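Local coordinates for cytosolic IMP-GMP specific 5'-nucleotidase (Legionella pneumophila subsp. pneumophila, PDB 4OHF), which probably hydrolyses the 5'-phosphate of purine nucleoside monophosphates such as IMP and GMP, as a magnesium-binding cytosolic nucleotidase of the HAD clan, at residues F7-I12 / Y421-F426; E325-E330 / C428-K433. All blocks are in the same frame, centred on the assembly; numbering follows the deposited sequence.

Contacts 1 and 2 share one margin of the main beta-sheet, where strand 7-8 lies outermost with antiparallel strand 429-431 beside it. Helix 418-426 is followed, after a two-residue link, by strand 429-431, and the two contacts meet through backbone pairs, Asn9 N to Cys428 O and Phe7 N to Tyr430 O, and through Phe7 touching Leu327. Contact 1 is buried and polar: an arginine joins a helix carbonyl to a phosphate ion, close to the GMP pocket and the second subunit. Contact 2 is only partly buried, no other chain touches it, and it depends on Leu327 packing and an acidic side chain laid against Gly328.

Contact 1. Residues F7-I12 / Y421-F426; sequences FVNRII and YQVDRF. With 5GP (guanosine-5'-monophosphate), chain E; PO4 (phosphate ion), chain I.
At the C-terminal turn of helix 418-426, Arg10 and Asn9, just beyond edge strand 7-8, meet Asp424. Arg10 grips one backbone oxygen end-on with two nitrogens: NH1 reaches Asp424 O at 3.0 Å in a fairly straight bond (158°), and NH2 reaches the same Asp424 O at 3.3 Å. This oxygen lies in the guanidinium plane. The other edge of that group holds the phosphate ion, with NE bonded to PO4 O3 at 3.2 Å and NH2 to PO4 O2 at 3.0 Å. A bend at chi3 (-70°) turns the guanidinium between the two acceptors, whose four bonds fix its rotation. Lys313, Arg319, the Thr320 backbone and Tyr113 of the second subunit also hydrogen-bond the phosphate. Asp424 OD1 stands over the face of the Asn9 amide, 3.2 Å from Asn9 CG, the amide and carboxylate planes nearly perpendicular (89°); the two OD1 atoms, both acceptors, do not bond each other. Asn9 ND2 is hydrogen-bonded to Ala427 O, while Asp424 OD2 is hydrogen-bonded to Tyr87 OH of the second subunit. One turn earlier, Tyr421 sets a ring face under the guanine, 5GP C8 standing 3.7 Å above it and offset toward the rim. The helix thus connects a sheet-edge anion site, probably filled by crystallisation phosphate, to a GMP pocket at a subunit interface, consistent with an allosteric nucleotide site.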
ATOM      1  N   PHE B   7     -13.430  27.193  20.752  1.00 42.73           N
ATOM      2  CA  PHE B   7     -13.866  25.845  21.054  1.00 43.08           C
ATOM      3  C   PHE B   7     -12.668  24.952  21.253  1.00 41.55           C
ATOM      4  O   PHE B   7     -11.716  25.013  20.482  1.00 41.14           O
ATOM      5  CB  PHE B   7     -14.756  25.374  19.923  1.00 45.97           C
ATOM      6  CG  PHE B   7     -15.820  26.369  19.596  1.00 51.38           C
ATOM      7  CD1 PHE B   7     -16.807  26.677  20.529  1.00 52.15           C
ATOM      8  CD2 PHE B   7     -15.784  27.076  18.399  1.00 51.76           C
ATOM      9  CE1 PHE B   7     -17.739  27.684  20.274  1.00 55.29           C
ATOM     10  CE2 PHE B   7     -16.709  28.082  18.133  1.00 54.07           C
ATOM     11  CZ  PHE B   7     -17.690  28.390  19.070  1.00 55.64           C
ATOM     12  N   VAL B   8     -12.721  24.132  22.302  1.00 39.44           N
ATOM     13  CA  VAL B   8     -11.608  23.264  22.663  1.00 38.51           C
ATOM     14  C   VAL B   8     -11.869  21.774  22.488  1.00 37.87           C
ATOM     15  O   VAL B   8     -12.824  21.234  23.037  1.00 36.44           O
ATOM     16  CB  VAL B   8     -11.185  23.526  24.137  1.00 36.69           C
ATOM     17  CG1 VAL B   8      -9.860  22.866  24.426  1.00 35.33           C
ATOM     18  CG2 VAL B   8     -11.131  25.030  24.405  1.00 34.54           C
ATOM     19  N   ASN B   9     -11.010  21.119  21.710  1.00 37.46           N
ATOM     20  CA  ASN B   9     -11.120  19.681  21.489  1.00 39.64           C
ATOM     21  C   ASN B   9     -10.143  18.928  22.391  1.00 40.67           C
ATOM     22  O   ASN B   9     -10.408  17.810  22.814  1.00 41.38           O
ATOM     23  CB  ASN B   9     -10.822  19.317  20.029  1.00 36.78           C
ATOM     24  CG  ASN B   9     -11.876  19.846  19.068  1.00 39.50           C
ATOM     25  OD1 ASN B   9     -13.072  19.819  19.370  1.00 39.18           O
ATOM     26  ND2 ASN B   9     -11.439  20.319  17.898  1.00 36.98           N
ATOM     27  N   ARG B  10      -9.012  19.556  22.678  1.00 42.57           N
ATOM     28  CA  ARG B  10      -7.974  18.956  23.508  1.00 44.09           C
ATOM     29  C   ARG B  10      -7.235  20.043  24.258  1.00 45.56           C
ATOM     30  O   ARG B  10      -7.097  21.162  23.769  1.00 44.48           O
ATOM     31  CB  ARG B  10      -6.946  18.222  22.660  1.00 42.34           C
ATOM     32  CG  ARG B  10      -7.321  16.854  22.204  1.00 44.51           C
ATOM     33  CD  ARG B  10      -6.154  16.254  21.426  1.00 46.00           C
ATOM     34  NE  ARG B  10      -5.955  16.920  20.145  1.00 47.06           N
ATOM     35  CZ  ARG B  10      -6.868  16.927  19.177  1.00 48.57           C
ATOM     36  NH1 ARG B  10      -8.033  16.300  19.363  1.00 45.63           N
ATOM     37  NH2 ARG B  10      -6.621  17.557  18.031  1.00 45.50           N
ATOM     38  N   ILE B  11      -6.741  19.690  25.438  1.00 46.23           N
ATOM     39  CA  ILE B  11      -5.990  20.618  26.264  1.00 46.72           C
ATOM     40  C   ILE B  11      -4.793  21.219  25.531  1.00 44.74           C
ATOM     41  O   ILE B  11      -4.099  20.528  24.800  1.00 43.30           O
ATOM     42  CB  ILE B  11      -5.424  19.906  27.520  1.00 49.23           C
ATOM     43  CG1 ILE B  11      -6.562  19.490  28.451  1.00 50.31           C
ATOM     44  CG2 ILE B  11      -4.428  20.819  28.252  1.00 48.26           C
ATOM     45  CD1 ILE B  11      -6.105  18.572  29.575  1.00 50.83           C
ATOM     46  N   ILE B  12      -4.595  22.518  25.722  1.00 44.53           N
ATOM     47  CA  ILE B  12      -3.429  23.222  25.209  1.00 45.12           C
ATOM     48  C   ILE B  12      -3.170  24.372  26.186  1.00 46.69           C
ATOM     49  O   ILE B  12      -4.028  25.233  26.401  1.00 46.30           O
ATOM     50  CB  ILE B  12      -3.578  23.767  23.764  1.00 45.02           C
ATOM     51  CG1 ILE B  12      -2.207  24.283  23.311  1.00 43.43           C
ATOM     52  CG2 ILE B  12      -4.617  24.896  23.686  1.00 41.59           C
ATOM     53  CD1 ILE B  12      -2.189  24.901  21.958  1.00 43.01           C
ATOM     54  N   TYR B 421     -15.275  15.481  12.182  1.00 38.58           N
ATOM     55  CA  TYR B 421     -14.223  14.580  12.636  1.00 39.73           C
ATOM     56  C   TYR B 421     -12.847  15.158  12.301  1.00 38.78           C
ATOM     57  O   TYR B 421     -11.950  15.174  13.142  1.00 37.11           O
ATOM     58  CB  TYR B 421     -14.383  13.179  12.001  1.00 42.25           C
ATOM     59  CG  TYR B 421     -13.058  12.527  11.631  1.00 47.98           C
ATOM     60  CD1 TYR B 421     -12.591  12.537  10.313  1.00 49.76           C
ATOM     61  CD2 TYR B 421     -12.219  11.995  12.620  1.00 51.13           C
ATOM     62  CE1 TYR B 421     -11.316  12.045   9.986  1.00 52.78           C
ATOM     63  CE2 TYR B 421     -10.944  11.499  12.306  1.00 52.25           C
ATOM     64  CZ  TYR B 421     -10.498  11.529  10.995  1.00 53.83           C
ATOM     65  OH  TYR B 421      -9.233  11.061  10.712  1.00 54.50           O
ATOM     66  N   GLN B 422     -12.685  15.621  11.066  1.00 40.00           N
ATOM     67  CA  GLN B 422     -11.418  16.196  10.628  1.00 39.79           C
ATOM     68  C   GLN B 422     -11.012  17.344  11.533  1.00 39.97           C
ATOM     69  O   GLN B 422      -9.867  17.414  11.998  1.00 40.37           O
ATOM     70  CB  GLN B 422     -11.523  16.702   9.196  1.00 40.10           C
ATOM     71  CG  GLN B 422     -11.460  15.634   8.131  1.00 41.74           C
ATOM     72  CD  GLN B 422     -11.406  16.251   6.739  1.00 45.08           C
ATOM     73  OE1 GLN B 422     -12.432  16.668   6.186  1.00 47.75           O
ATOM     74  NE2 GLN B 422     -10.200  16.343   6.177  1.00 46.21           N
ATOM     75  N   VAL B 423     -11.947  18.260  11.766  1.00 39.63           N
ATOM     76  CA  VAL B 423     -11.670  19.395  12.640  1.00 39.16           C
ATOM     77  C   VAL B 423     -11.238  18.885  14.019  1.00 38.72           C
ATOM     78  O   VAL B 423     -10.243  19.336  14.581  1.00 36.46           O
ATOM     79  CB  VAL B 423     -12.913  20.300  12.792  1.00 37.86           C
ATOM     80  CG1 VAL B 423     -12.748  21.235  13.974  1.00 36.36           C
ATOM     81  CG2 VAL B 423     -13.097  21.110  11.530  1.00 36.80           C
ATOM     82  N   ASP B 424     -11.988  17.927  14.548  1.00 38.72           N
ATOM     83  CA  ASP B 424     -11.674  17.373  15.844  1.00 40.34           C
ATOM     84  C   ASP B 424     -10.302  16.697  15.892  1.00 41.04           C
ATOM     85  O   ASP B 424      -9.599  16.805  16.892  1.00 41.62           O
ATOM     86  CB  ASP B 424     -12.754  16.368  16.257  1.00 43.53           C
ATOM     87  CG  ASP B 424     -12.586  15.885  17.689  1.00 47.72           C
ATOM     88  OD1 ASP B 424     -12.451  16.744  18.588  1.00 50.05           O
ATOM     89  OD2 ASP B 424     -12.587  14.656  17.924  1.00 49.44           O
ATOM     90  N   ARG B 425      -9.912  16.006  14.822  1.00 40.87           N
ATOM     91  CA  ARG B 425      -8.636  15.295  14.816  1.00 40.41           C
ATOM     92  C   ARG B 425      -7.426  16.187  14.554  1.00 40.17           C
ATOM     93  O   ARG B 425      -6.325  15.923  15.042  1.00 38.06           O
ATOM     94  CB  ARG B 425      -8.659  14.166  13.786  1.00 41.11           C
ATOM     95  CG  ARG B 425      -7.469  13.216  13.880  1.00 42.50           C
ATOM     96  CD  ARG B 425      -7.291  12.423  12.597  1.00 48.52           C
ATOM     97  NE  ARG B 425      -6.807  11.055  12.822  1.00 52.32           N
ATOM     98  CZ  ARG B 425      -5.710  10.743  13.505  1.00 54.09           C
ATOM     99  NH1 ARG B 425      -4.955  11.703  14.056  1.00 54.23           N
ATOM    100  NH2 ARG B 425      -5.360   9.469  13.622  1.00 52.99           N
ATOM    101  N   PHE B 426      -7.633  17.252  13.794  1.00 38.62           N
ATOM    102  CA  PHE B 426      -6.548  18.147  13.462  1.00 36.99           C
ATOM    103  C   PHE B 426      -6.393  19.344  14.380  1.00 36.00           C
ATOM    104  O   PHE B 426      -5.278  19.778  14.633  1.00 37.31           O
ATOM    105  CB  PHE B 426      -6.705  18.620  12.012  1.00 38.16           C
ATOM    106  CG  PHE B 426      -5.727  19.689  11.606  1.00 41.45           C
ATOM    107  CD1 PHE B 426      -5.959  21.028  11.927  1.00 43.86           C
ATOM    108  CD2 PHE B 426      -4.572  19.364  10.901  1.00 43.29           C
ATOM    109  CE1 PHE B 426      -5.050  22.020  11.548  1.00 44.17           C
ATOM    110  CE2 PHE B 426      -3.658  20.344  10.518  1.00 42.61           C
ATOM    111  CZ  PHE B 426      -3.895  21.672  10.840  1.00 42.16           C
TER
HETATM  112  P   5GP E 501      -7.612   3.090  11.231  1.00103.83           P
HETATM  113  O1P 5GP E 501      -6.119   3.098  11.196  1.00104.72           O
HETATM  114  O2P 5GP E 501      -8.148   3.677  12.517  1.00104.11           O
HETATM  115  O3P 5GP E 501      -8.192   1.696  11.022  1.00104.66           O
HETATM  116  O5' 5GP E 501      -8.173   3.938   9.985  1.00101.46           O
HETATM  117  C5' 5GP E 501      -7.846   5.319   9.812  1.00 98.68           C
HETATM  118  C4' 5GP E 501      -9.102   6.166   9.633  1.00 95.65           C
HETATM  119  O4' 5GP E 501     -10.096   6.086  10.660  1.00 93.17           O
HETATM  120  C3' 5GP E 501      -8.884   7.685   9.466  1.00 94.24           C
HETATM  121  O3' 5GP E 501      -8.077   8.053   8.302  1.00 94.85           O
HETATM  122  C2' 5GP E 501     -10.323   8.154   9.409  1.00 92.54           C
HETATM  123  O2' 5GP E 501     -10.771   8.219   8.004  1.00 92.52           O
HETATM  124  C1' 5GP E 501     -11.080   7.108  10.282  1.00 90.18           C
HETATM  125  N9  5GP E 501     -11.705   7.710  11.542  1.00 84.74           N
HETATM  126  C8  5GP E 501     -12.893   8.329  11.674  1.00 82.52           C
HETATM  127  N7  5GP E 501     -13.105   8.729  12.960  1.00 80.60           N
HETATM  128  C5  5GP E 501     -12.004   8.340  13.660  1.00 80.74           C
HETATM  129  C6  5GP E 501     -11.590   8.439  15.014  1.00 80.30           C
HETATM  130  O6  5GP E 501     -12.337   9.001  15.852  1.00 79.11           O
HETATM  131  N1  5GP E 501     -10.365   7.914  15.395  1.00 80.25           N
HETATM  132  C2  5GP E 501      -9.542   7.304  14.507  1.00 80.39           C
HETATM  133  N2  5GP E 501      -8.350   6.798  14.909  1.00 78.96           N
HETATM  134  N3  5GP E 501      -9.916   7.192  13.175  1.00 81.03           N
HETATM  135  C4  5GP E 501     -11.129   7.697  12.756  1.00 82.02           C
HETATM  136  P   PO4 I 502      -2.877  18.985  18.660  1.00 68.79           P
HETATM  137  O1  PO4 I 502      -2.196  20.302  18.606  1.00 66.49           O
HETATM  138  O2  PO4 I 502      -4.059  19.000  17.763  1.00 70.31           O
HETATM  139  O3  PO4 I 502      -3.315  18.711  20.050  1.00 71.75           O
HETATM  140  O4  PO4 I 502      -1.944  17.919  18.224  1.00 69.89           O

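Contact 2. Residues E325-E330 / C428-K433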
ATOM      1  N   GLU B 325     -13.996  29.733   9.167  1.00 41.02           N
ATOM      2  CA  GLU B 325     -14.826  30.872   8.800  1.00 43.18           C
ATOM      3  C   GLU B 325     -16.327  30.588   8.834  1.00 42.60           C
ATOM      4  O   GLU B 325     -17.097  31.419   9.309  1.00 44.01           O
ATOM      5  CB  GLU B 325     -14.420  31.368   7.404  1.00 47.64           C
ATOM      6  CG  GLU B 325     -15.344  32.423   6.798  1.00 57.57           C
ATOM      7  CD  GLU B 325     -14.886  33.848   7.062  1.00 64.11           C
ATOM      8  OE1 GLU B 325     -14.269  34.445   6.146  1.00 66.93           O
ATOM      9  OE2 GLU B 325     -15.131  34.374   8.179  1.00 67.68           O
ATOM     10  N   GLU B 326     -16.745  29.422   8.343  1.00 40.55           N
ATOM     11  CA  GLU B 326     -18.165  29.081   8.301  1.00 39.98           C
ATOM     12  C   GLU B 326     -18.878  28.960   9.644  1.00 40.55           C
ATOM     13  O   GLU B 326     -20.106  28.946   9.686  1.00 44.12           O
ATOM     14  CB  GLU B 326     -18.386  27.799   7.501  1.00 38.32           C
ATOM     15  CG  GLU B 326     -17.992  27.910   6.041  1.00 37.54           C
ATOM     16  CD  GLU B 326     -16.510  27.712   5.794  1.00 38.55           C
ATOM     17  OE1 GLU B 326     -15.731  27.697   6.774  1.00 35.75           O
ATOM     18  OE2 GLU B 326     -16.121  27.575   4.605  1.00 39.20           O
ATOM     19  N   LEU B 327     -18.136  28.854  10.738  1.00 39.22           N
ATOM     20  CA  LEU B 327     -18.768  28.778  12.050  1.00 39.60           C
ATOM     21  C   LEU B 327     -19.691  29.967  12.223  1.00 39.96           C
ATOM     22  O   LEU B 327     -20.686  29.886  12.929  1.00 39.26           O
ATOM     23  CB  LEU B 327     -17.728  28.836  13.161  1.00 40.07           C
ATOM     24  CG  LEU B 327     -17.223  27.544  13.778  1.00 38.11           C
ATOM     25  CD1 LEU B 327     -16.231  27.922  14.872  1.00 38.29           C
ATOM     26  CD2 LEU B 327     -18.381  26.736  14.339  1.00 33.43           C
ATOM     27  N   GLY B 328     -19.336  31.081  11.588  1.00 42.31           N
ATOM     28  CA  GLY B 328     -20.149  32.280  11.678  1.00 43.37           C
ATOM     29  C   GLY B 328     -21.617  31.954  11.446  1.00 46.18           C
ATOM     30  O   GLY B 328     -22.450  32.012  12.367  1.00 45.05           O
ATOM     31  N   GLU B 329     -21.944  31.580  10.215  1.00 47.19           N
ATOM     32  CA  GLU B 329     -23.321  31.254   9.907  1.00 47.96           C
ATOM     33  C   GLU B 329     -23.894  30.025  10.622  1.00 46.08           C
ATOM     34  O   GLU B 329     -25.068  30.030  10.972  1.00 47.73           O
ATOM     35  CB  GLU B 329     -23.510  31.160   8.395  1.00 51.67           C
ATOM     36  CG  GLU B 329     -24.078  32.454   7.835  1.00 58.06           C
ATOM     37  CD  GLU B 329     -25.260  32.990   8.697  1.00 62.79           C
ATOM     38  OE1 GLU B 329     -26.257  32.245   8.895  1.00 64.35           O
ATOM     39  OE2 GLU B 329     -25.193  34.152   9.179  1.00 61.28           O
ATOM     40  N   GLU B 330     -23.094  28.991  10.868  1.00 43.91           N
ATOM     41  CA  GLU B 330     -23.605  27.813  11.575  1.00 41.95           C
ATOM     42  C   GLU B 330     -24.145  28.207  12.948  1.00 41.70           C
ATOM     43  O   GLU B 330     -25.262  27.861  13.308  1.00 41.09           O
ATOM     44  CB  GLU B 330     -22.506  26.777  11.772  1.00 43.05           C
ATOM     45  CG  GLU B 330     -22.179  25.958  10.551  1.00 45.96           C
ATOM     46  CD  GLU B 330     -22.897  24.623  10.528  1.00 44.72           C
ATOM     47  OE1 GLU B 330     -22.770  23.853  11.504  1.00 41.11           O
ATOM     48  OE2 GLU B 330     -23.577  24.347   9.523  1.00 46.54           O
ATOM     49  N   CYS B 428      -6.656  21.320  18.009  1.00 36.69           N
ATOM     50  CA  CYS B 428      -6.803  21.176  19.448  1.00 37.05           C
ATOM     51  C   CYS B 428      -7.853  22.209  19.847  1.00 35.32           C
ATOM     52  O   CYS B 428      -8.617  22.004  20.782  1.00 36.17           O
ATOM     53  CB  CYS B 428      -5.459  21.391  20.165  1.00 36.79           C
ATOM     54  SG  CYS B 428      -4.575  22.919  19.813  1.00 42.09           S
ATOM     55  N   ILE B 429      -7.899  23.309  19.099  1.00 35.45           N
ATOM     56  CA  ILE B 429      -8.892  24.365  19.320  1.00 34.74           C
ATOM     57  C   ILE B 429      -9.212  24.993  17.973  1.00 35.56           C
ATOM     58  O   ILE B 429      -8.395  24.949  17.041  1.00 35.37           O
ATOM     59  CB  ILE B 429      -8.390  25.498  20.271  1.00 32.87           C
ATOM     60  CG1 ILE B 429      -7.286  26.303  19.594  1.00 32.20           C
ATOM     61  CG2 ILE B 429      -7.889  24.911  21.562  1.00 28.58           C
ATOM     62  CD1 ILE B 429      -6.894  27.529  20.333  1.00 31.33           C
ATOM     63  N   TYR B 430     -10.412  25.548  17.862  1.00 35.17           N
ATOM     64  CA  TYR B 430     -10.835  26.205  16.642  1.00 33.46           C
ATOM     65  C   TYR B 430     -11.783  27.353  16.970  1.00 34.92           C
ATOM     66  O   TYR B 430     -12.423  27.368  18.009  1.00 34.23           O
ATOM     67  CB  TYR B 430     -11.475  25.212  15.676  1.00 33.02           C
ATOM     68  CG  TYR B 430     -12.682  24.479  16.194  1.00 33.53           C
ATOM     69  CD1 TYR B 430     -12.539  23.397  17.049  1.00 33.63           C
ATOM     70  CD2 TYR B 430     -13.977  24.852  15.799  1.00 33.37           C
ATOM     71  CE1 TYR B 430     -13.642  22.693  17.504  1.00 34.84           C
ATOM     72  CE2 TYR B 430     -15.085  24.156  16.240  1.00 33.59           C
ATOM     73  CZ  TYR B 430     -14.909  23.075  17.096  1.00 36.42           C
ATOM     74  OH  TYR B 430     -15.996  22.377  17.566  1.00 37.04           O
ATOM     75  N   MET B 431     -11.834  28.340  16.087  1.00 37.13           N
ATOM     76  CA  MET B 431     -12.658  29.514  16.299  1.00 37.98           C
ATOM     77  C   MET B 431     -13.073  30.032  14.931  1.00 39.00           C
ATOM     78  O   MET B 431     -12.515  29.626  13.922  1.00 40.28           O
ATOM     79  CB  MET B 431     -11.850  30.578  17.051  1.00 39.50           C
ATOM     80  CG  MET B 431     -10.455  30.935  16.443  1.00 40.48           C
ATOM     81  SD  MET B 431      -9.009  29.863  16.885  1.00 42.68           S
ATOM     82  CE  MET B 431      -9.519  29.292  18.372  1.00 37.28           C
ATOM     83  N   GLU B 432     -14.056  30.917  14.881  1.00 39.51           N
ATOM     84  CA  GLU B 432     -14.467  31.436  13.593  1.00 39.48           C
ATOM     85  C   GLU B 432     -13.372  32.291  12.966  1.00 39.08           C
ATOM     86  O   GLU B 432     -13.224  32.302  11.746  1.00 41.41           O
ATOM     87  CB  GLU B 432     -15.743  32.249  13.728  1.00 40.65           C
ATOM     88  CG  GLU B 432     -16.021  33.119  12.523  1.00 43.16           C
ATOM     89  CD  GLU B 432     -17.115  34.129  12.787  1.00 45.85           C
ATOM     90  OE1 GLU B 432     -17.227  34.583  13.950  1.00 49.69           O
ATOM     91  OE2 GLU B 432     -17.846  34.480  11.837  1.00 45.92           O
ATOM     92  N   LYS B 433     -12.613  33.017  13.783  1.00 36.51           N
ATOM     93  CA  LYS B 433     -11.531  33.851  13.262  1.00 35.19           C
ATOM     94  C   LYS B 433     -10.428  34.094  14.292  1.00 34.35           C
ATOM     95  O   LYS B 433     -10.654  34.055  15.496  1.00 33.09           O
ATOM     96  CB  LYS B 433     -12.081  35.195  12.748  1.00 36.35           C
ATOM     97  CG  LYS B 433     -12.791  36.040  13.797  1.00 35.59           C
ATOM     98  CD  LYS B 433     -13.249  37.361  13.213  1.00 38.97           C
ATOM     99  CE  LYS B 433     -13.980  38.181  14.252  1.00 37.86           C
ATOM    100  NZ  LYS B 433     -15.060  37.341  14.830  1.00 44.58           N
TER
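Leu327 and Glu432 lie side by side where residues 325-328 meet the end of strand 429-431, their CB atoms 4.0 Å apart. From there the two side chains part. Leu327 runs back along the strand, its CD1 branch lying 3.7 Å from Glu432 N and close to the Met431 carbonyl carbon. The same methyl comes at the edge of the Tyr430 ring, near its plane, with CD1 3.9 Å from Tyr430 CD2. Tyr430 is placed for this by its first torsion (chi1 59°), which sets CG between the backbone N and the carbonyl carbon. Phe7 of the neighbouring edge strand packs on both Leu327 and Tyr430, so leucine and the two rings form a small apolar cluster.

Glu432 goes the other way. With CG anti to the backbone N (chi1 164°) and the chain extended beyond it, the carboxylate lies against Gly328, where OE2 is 3.2 Å from Gly328 CA. Its negative charge would probably be eased by Lys433, whose NZ makes a long salt bridge of 3.6 Å to Glu432 OE1, besides an ordinary one to Asp436. Glu325 brings a like charge near, its OE2 4.6 Å from Glu432 OE2, but its carboxylate has weak partners of its own in Arg30 and Ser33. Helix 327-336, following strand 319-323, is thereby seated against the next parallel strand, 429-431, in an alpha/beta packing consistent with the Rossmann-like core of HAD-clan enzymes.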